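Local coordinates for lysyl-trna-dependent l-ysyl-phosphatidylgycerol synthase (Bacillus licheniformis, PDB 4V36), which probably transfers lysine from lysyl-tRNA to phosphatidylglycerol, a lipid modification linked to bacterial resistance, at residues Y90-M102 against V305-R317. Numbering follows the deposited sequence.
Sequences YLVIFYQIEREDM and VWRGKYLAYRKNR
Y310 of strand 305-313 packs against I97 of the neighbouring antiparallel strand 91-97, where Q96 and I97 together face it in a G1 beta bulge. Y310 CB lies 4.0 Å from CG1 of I97. With CG anti to the carbonyl carbon (chi1 -60°), the ring extends toward the 3-10 turn at R99. M102 CE sits squarely over one face, 3.4 Å from the centroid of the Y310 ring, a CH-pi contact, with SD farther out in a Met-aromatic arrangement. Y310 CE1 touches R99 CB at 3.7 Å. At the tip, NE and NH2 of R99 both donate to Y310 OH, each at 3.0 Å, the guanidinium standing nearly perpendicular to the ring; the same hydroxyl also hydrogen-bonds a Tris molecule, probably from the crystallisation liquor. Paired backbone bonds hold I97 to Y310 and, beyond the bulge, F94 to A312. At the bulge, K309 NZ donates to Q96 O (3.2 Å) from above the carbonyl plane. Long salt bridges from E98 OE2 to K309 NZ and R307 NE add a loose charged network, although R307 NH2 has its stronger salt bridge with E220. The contact thus joins two interior strands of the mixed sheet, consistent with the family's acetyltransferase clan, and the double grip on one hydroxyl oxygen, with the methyl over the face, probably restrains the Y310 ring.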
loop_
_atom_site.group_PDB
_atom_site.type_symbol
_atom_site.label_atom_id
_atom_site.label_comp_id
_atom_site.label_asym_id
_atom_site.label_seq_id
_atom_site.Cartn_x
_atom_site.Cartn_y
_atom_site.Cartn_z
ATOM N N TYR A 90 21.862 -13.890 7.778
ATOM C CA TYR A 90 20.794 -12.917 7.987
ATOM C C TYR A 90 19.460 -13.595 8.279
ATOM O O TYR A 90 19.152 -14.650 7.725
ATOM C CB TYR A 90 20.646 -12.004 6.766
ATOM C CG TYR A 90 21.821 -11.082 6.527
ATOM C CD1 TYR A 90 22.766 -10.852 7.519
ATOM C CD2 TYR A 90 21.981 -10.436 5.307
ATOM C CE1 TYR A 90 23.840 -10.009 7.303
ATOM C CE2 TYR A 90 23.052 -9.592 5.082
ATOM C CZ TYR A 90 23.978 -9.381 6.082
ATOM O OH TYR A 90 25.045 -8.541 5.862
ATOM N N LEU A 91 18.672 -12.980 9.153
ATOM C CA LEU A 91 17.311 -13.429 9.410
ATOM C C LEU A 91 16.370 -12.762 8.414
ATOM O O LEU A 91 16.485 -11.565 8.154
ATOM C CB LEU A 91 16.893 -13.108 10.847
ATOM C CG LEU A 91 15.488 -13.542 11.272
ATOM C CD1 LEU A 91 15.365 -15.058 11.277
ATOM C CD2 LEU A 91 15.133 -12.963 12.635
ATOM N N VAL A 92 15.446 -13.531 7.852
ATOM C CA VAL A 92 14.553 -12.994 6.830
ATOM C C VAL A 92 13.114 -12.886 7.322
ATOM O O VAL A 92 12.550 -13.845 7.848
ATOM C CB VAL A 92 14.582 -13.851 5.555
ATOM C CG1 VAL A 92 13.622 -13.291 4.516
ATOM C CG2 VAL A 92 15.989 -13.914 4.998
ATOM N N ILE A 93 12.532 -11.705 7.143
ATOM C CA ILE A 93 11.153 -11.447 7.534
ATOM C C ILE A 93 10.320 -11.068 6.311
ATOM O O ILE A 93 10.772 -10.304 5.459
ATOM C CB ILE A 93 11.073 -10.319 8.583
ATOM C CG1 ILE A 93 12.039 -10.593 9.737
ATOM C CG2 ILE A 93 9.650 -10.159 9.093
ATOM C CD1 ILE A 93 12.248 -9.408 10.655
ATOM N N PHE A 94 9.112 -11.615 6.220
ATOM C CA PHE A 94 8.207 -11.279 5.127
ATOM C C PHE A 94 7.033 -10.452 5.645
ATOM O O PHE A 94 6.321 -10.871 6.557
ATOM C CB PHE A 94 7.703 -12.547 4.432
ATOM C CG PHE A 94 8.788 -13.338 3.753
ATOM C CD1 PHE A 94 9.498 -14.305 4.445
ATOM C CD2 PHE A 94 9.099 -13.108 2.424
ATOM C CE1 PHE A 94 10.497 -15.030 3.823
ATOM C CE2 PHE A 94 10.098 -13.830 1.796
ATOM C CZ PHE A 94 10.798 -14.792 2.497
ATOM N N TYR A 95 6.835 -9.279 5.053
ATOM C CA TYR A 95 5.825 -8.346 5.532
ATOM C C TYR A 95 4.678 -8.165 4.540
ATOM O O TYR A 95 4.900 -7.882 3.363
ATOM C CB TYR A 95 6.474 -6.996 5.844
ATOM C CG TYR A 95 5.499 -5.927 6.270
ATOM C CD1 TYR A 95 4.811 -6.022 7.472
ATOM C CD2 TYR A 95 5.277 -4.811 5.475
ATOM C CE1 TYR A 95 3.920 -5.040 7.865
ATOM C CE2 TYR A 95 4.392 -3.824 5.860
ATOM C CZ TYR A 95 3.715 -3.943 7.055
ATOM O OH TYR A 95 2.831 -2.962 7.438
ATOM N N GLN A 96 3.455 -8.329 5.039
ATOM C CA GLN A 96 2.229 -8.208 4.247
ATOM C C GLN A 96 2.158 -9.197 3.087
ATOM O O GLN A 96 2.017 -8.804 1.928
ATOM C CB GLN A 96 2.060 -6.780 3.714
ATOM C CG GLN A 96 1.677 -5.765 4.776
ATOM C CD GLN A 96 1.097 -4.494 4.186
ATOM O OE1 GLN A 96 0.542 -4.504 3.088
ATOM N NE2 GLN A 96 1.223 -3.392 4.915
ATOM N N ILE A 97 2.248 -10.484 3.406
ATOM C CA ILE A 97 1.994 -11.532 2.426
ATOM C C ILE A 97 0.532 -11.945 2.522
ATOM O O ILE A 97 -0.171 -11.538 3.447
ATOM C CB ILE A 97 2.895 -12.761 2.639
ATOM C CG1 ILE A 97 2.482 -13.514 3.906
ATOM C CG2 ILE A 97 4.358 -12.344 2.697
ATOM C CD1 ILE A 97 3.240 -14.803 4.125
ATOM N N GLU A 98 0.074 -12.755 1.573
ATOM C CA GLU A 98 -1.319 -13.184 1.560
ATOM C C GLU A 98 -1.446 -14.662 1.918
ATOM O O GLU A 98 -0.475 -15.415 1.835
ATOM C CB GLU A 98 -1.949 -12.903 0.195
ATOM C CG GLU A 98 -1.942 -11.429 -0.183
ATOM C CD GLU A 98 -2.645 -11.155 -1.497
ATOM O OE1 GLU A 98 -3.346 -12.057 -2.000
ATOM O OE2 GLU A 98 -2.493 -10.035 -2.028
ATOM N N ARG A 99 -2.649 -15.067 2.316
ATOM C CA ARG A 99 -2.887 -16.413 2.833
ATOM C C ARG A 99 -2.639 -17.512 1.801
ATOM O O ARG A 99 -2.110 -18.573 2.134
ATOM C CB ARG A 99 -4.319 -16.522 3.368
ATOM C CG ARG A 99 -4.743 -17.939 3.729
ATOM C CD ARG A 99 -6.016 -17.952 4.559
ATOM N NE ARG A 99 -5.801 -17.402 5.895
ATOM C CZ ARG A 99 -5.313 -18.097 6.917
ATOM N NH1 ARG A 99 -4.982 -19.372 6.756
ATOM N NH2 ARG A 99 -5.148 -17.518 8.100
ATOM N N GLU A 100 -2.999 -17.254 0.548
ATOM C CA GLU A 100 -2.910 -18.280 -0.488
ATOM C C GLU A 100 -1.468 -18.606 -0.876
ATOM O O GLU A 100 -1.227 -19.461 -1.730
ATOM C CB GLU A 100 -3.694 -17.854 -1.731
ATOM C CG GLU A 100 -2.978 -16.854 -2.624
ATOM C CD GLU A 100 -3.007 -15.445 -2.071
ATOM O OE1 GLU A 100 -3.839 -15.171 -1.180
ATOM O OE2 GLU A 100 -2.196 -14.612 -2.528
ATOM N N ASP A 101 -0.512 -17.930 -0.247
ATOM C CA ASP A 101 0.900 -18.162 -0.530
ATOM C C ASP A 101 1.649 -18.673 0.699
ATOM O O ASP A 101 2.877 -18.743 0.697
ATOM C CB ASP A 101 1.555 -16.878 -1.044
ATOM C CG ASP A 101 0.916 -16.368 -2.321
ATOM O OD1 ASP A 101 0.465 -17.202 -3.134
ATOM O OD2 ASP A 101 0.862 -15.135 -2.510
ATOM N N MET A 102 0.904 -19.033 1.740
ATOM C CA MET A 102 1.502 -19.490 2.994
ATOM C C MET A 102 2.299 -20.781 2.831
ATOM O O MET A 102 3.236 -21.038 3.587
ATOM C CB MET A 102 0.420 -19.686 4.058
ATOM C CG MET A 102 -0.109 -18.394 4.651
ATOM S SD MET A 102 -1.445 -18.679 5.828
ATOM C CE MET A 102 -1.732 -17.018 6.430
ATOM N N VAL A 305 -14.992 -6.443 0.618
ATOM C CA VAL A 305 -14.569 -7.805 0.905
ATOM C C VAL A 305 -13.170 -7.758 1.508
ATOM O O VAL A 305 -12.222 -7.316 0.858
ATOM C CB VAL A 305 -14.570 -8.689 -0.353
ATOM C CG1 VAL A 305 -14.089 -10.091 -0.012
ATOM C CG2 VAL A 305 -15.958 -8.730 -0.973
ATOM N N TRP A 306 -13.044 -8.204 2.753
ATOM C CA TRP A 306 -11.774 -8.108 3.464
ATOM C C TRP A 306 -10.772 -9.154 2.990
ATOM O O TRP A 306 -11.095 -10.336 2.888
ATOM C CB TRP A 306 -11.997 -8.243 4.971
ATOM C CG TRP A 306 -12.874 -7.169 5.543
ATOM C CD1 TRP A 306 -14.171 -7.297 5.948
ATOM C CD2 TRP A 306 -12.518 -5.799 5.763
ATOM N NE1 TRP A 306 -14.644 -6.092 6.411
ATOM C CE2 TRP A 306 -13.649 -5.156 6.308
ATOM C CE3 TRP A 306 -11.354 -5.053 5.553
ATOM C CZ2 TRP A 306 -13.649 -3.805 6.646
ATOM C CZ3 TRP A 306 -11.357 -3.712 5.889
ATOM C CH2 TRP A 306 -12.496 -3.102 6.430
ATOM N N ARG A 307 -9.556 -8.705 2.695
ATOM C CA ARG A 307 -8.476 -9.609 2.317
ATOM C C ARG A 307 -7.303 -9.464 3.281
ATOM O O ARG A 307 -6.640 -8.427 3.318
ATOM C CB ARG A 307 -8.020 -9.347 0.879
ATOM C CG ARG A 307 -6.922 -10.292 0.411
ATOM C CD ARG A 307 -6.826 -10.358 -1.107
ATOM N NE ARG A 307 -6.350 -9.110 -1.695
ATOM C CZ ARG A 307 -6.998 -8.435 -2.639
ATOM N NH1 ARG A 307 -8.154 -8.886 -3.108
ATOM N NH2 ARG A 307 -6.488 -7.309 -3.120
ATOM N N GLY A 308 -7.055 -10.513 4.059
ATOM C CA GLY A 308 -6.051 -10.475 5.106
ATOM C C GLY A 308 -4.616 -10.386 4.625
ATOM O O GLY A 308 -4.248 -10.966 3.603
ATOM N N LYS A 309 -3.805 -9.644 5.373
ATOM C CA LYS A 309 -2.373 -9.555 5.120
ATOM C C LYS A 309 -1.625 -10.097 6.333
ATOM O O LYS A 309 -2.031 -9.862 7.470
ATOM C CB LYS A 309 -1.958 -8.111 4.825
ATOM C CG LYS A 309 -2.809 -7.427 3.765
ATOM C CD LYS A 309 -1.997 -7.072 2.532
ATOM C CE LYS A 309 -1.498 -8.313 1.812
ATOM N NZ LYS A 309 -0.754 -7.962 0.568
ATOM N N TYR A 310 -0.537 -10.820 6.094
ATOM C CA TYR A 310 0.135 -11.534 7.174
ATOM C C TYR A 310 1.623 -11.229 7.276
ATOM O O TYR A 310 2.276 -10.897 6.287
ATOM C CB TYR A 310 -0.059 -13.043 7.003
ATOM C CG TYR A 310 -1.505 -13.481 7.019
ATOM C CD1 TYR A 310 -2.261 -13.489 5.852
ATOM C CD2 TYR A 310 -2.113 -13.893 8.197
ATOM C CE1 TYR A 310 -3.583 -13.891 5.861
ATOM C CE2 TYR A 310 -3.434 -14.296 8.216
ATOM C CZ TYR A 310 -4.164 -14.293 7.047
ATOM O OH TYR A 310 -5.480 -14.693 7.064
ATOM N N LEU A 311 2.149 -11.349 8.490
ATOM C CA LEU A 311 3.583 -11.271 8.722
ATOM C C LEU A 311 4.153 -12.680 8.827
ATOM O O LEU A 311 3.650 -13.499 9.593
ATOM C CB LEU A 311 3.888 -10.481 9.997
ATOM C CG LEU A 311 5.364 -10.337 10.375
ATOM C CD1 LEU A 311 6.069 -9.377 9.431
ATOM C CD2 LEU A 311 5.514 -9.879 11.815
ATOM N N ALA A 312 5.194 -12.963 8.053
ATOM C CA ALA A 312 5.844 -14.266 8.121
ATOM C C ALA A 312 7.128 -14.175 8.934
ATOM O O ALA A 312 8.087 -13.514 8.535
ATOM C CB ALA A 312 6.127 -14.799 6.727
ATOM N N TYR A 313 7.133 -14.844 10.082
ATOM C CA TYR A 313 8.269 -14.820 10.996
ATOM C C TYR A 313 8.632 -16.240 11.418
ATOM O O TYR A 313 7.880 -17.178 11.160
ATOM C CB TYR A 313 7.951 -13.962 12.222
ATOM C CG TYR A 313 6.808 -14.502 13.054
ATOM C CD1 TYR A 313 5.486 -14.268 12.692
ATOM C CD2 TYR A 313 7.051 -15.248 14.199
ATOM C CE1 TYR A 313 4.439 -14.765 13.448
ATOM C CE2 TYR A 313 6.011 -15.748 14.960
ATOM C CZ TYR A 313 4.708 -15.503 14.581
ATOM O OH TYR A 313 3.672 -16.000 15.339
ATOM N N ARG A 314 9.776 -16.396 12.076
ATOM C CA ARG A 314 10.230 -17.723 12.482
ATOM C C ARG A 314 10.051 -17.967 13.978
ATOM O O ARG A 314 9.454 -18.965 14.382
ATOM C CB ARG A 314 11.696 -17.929 12.090
ATOM C CG ARG A 314 11.972 -17.699 10.612
ATOM C CD ARG A 314 13.251 -18.389 10.157
ATOM N NE ARG A 314 13.091 -19.839 10.062
ATOM C CZ ARG A 314 13.511 -20.701 10.981
ATOM N NH1 ARG A 314 14.128 -20.266 12.072
ATOM N NH2 ARG A 314 13.320 -22.003 10.808
ATOM N N LYS A 315 10.565 -17.056 14.797
ATOM C CA LYS A 315 10.473 -17.199 16.247
ATOM C C LYS A 315 9.309 -16.390 16.819
ATOM O O LYS A 315 9.217 -15.182 16.607
ATOM C CB LYS A 315 11.785 -16.776 16.909
ATOM N N ASN A 316 8.426 -17.066 17.548
ATOM C CA ASN A 316 7.240 -16.428 18.112
ATOM C C ASN A 316 7.573 -15.491 19.267
ATOM O O ASN A 316 6.862 -14.516 19.517
ATOM C CB ASN A 316 6.239 -17.489 18.579
ATOM C CG ASN A 316 4.918 -16.891 19.019
ATOM O OD1 ASN A 316 4.009 -16.702 18.210
ATOM N ND2 ASN A 316 4.803 -16.591 20.308
ATOM N N ARG A 317 8.661 -15.790 19.968
ATOM C CA ARG A 317 9.077 -14.992 21.113
ATOM C C ARG A 317 9.713 -13.680 20.657
ATOM O O ARG A 317 9.833 -12.732 21.433
ATOM C CB ARG A 317 10.053 -15.784 21.985
ATOM C CG ARG A 317 10.132 -15.313 23.426
ATOM C CD ARG A 317 11.030 -16.224 24.246
ATOM N NE ARG A 317 10.646 -17.627 24.119
ATOM C CZ ARG A 317 9.790 -18.246 24.927
ATOM N NH1 ARG A 317 9.221 -17.586 25.926
ATOM N NH2 ARG A 317 9.500 -19.525 24.732
HETATM O O HOH W 1 -5.224 -13.284 2.509
#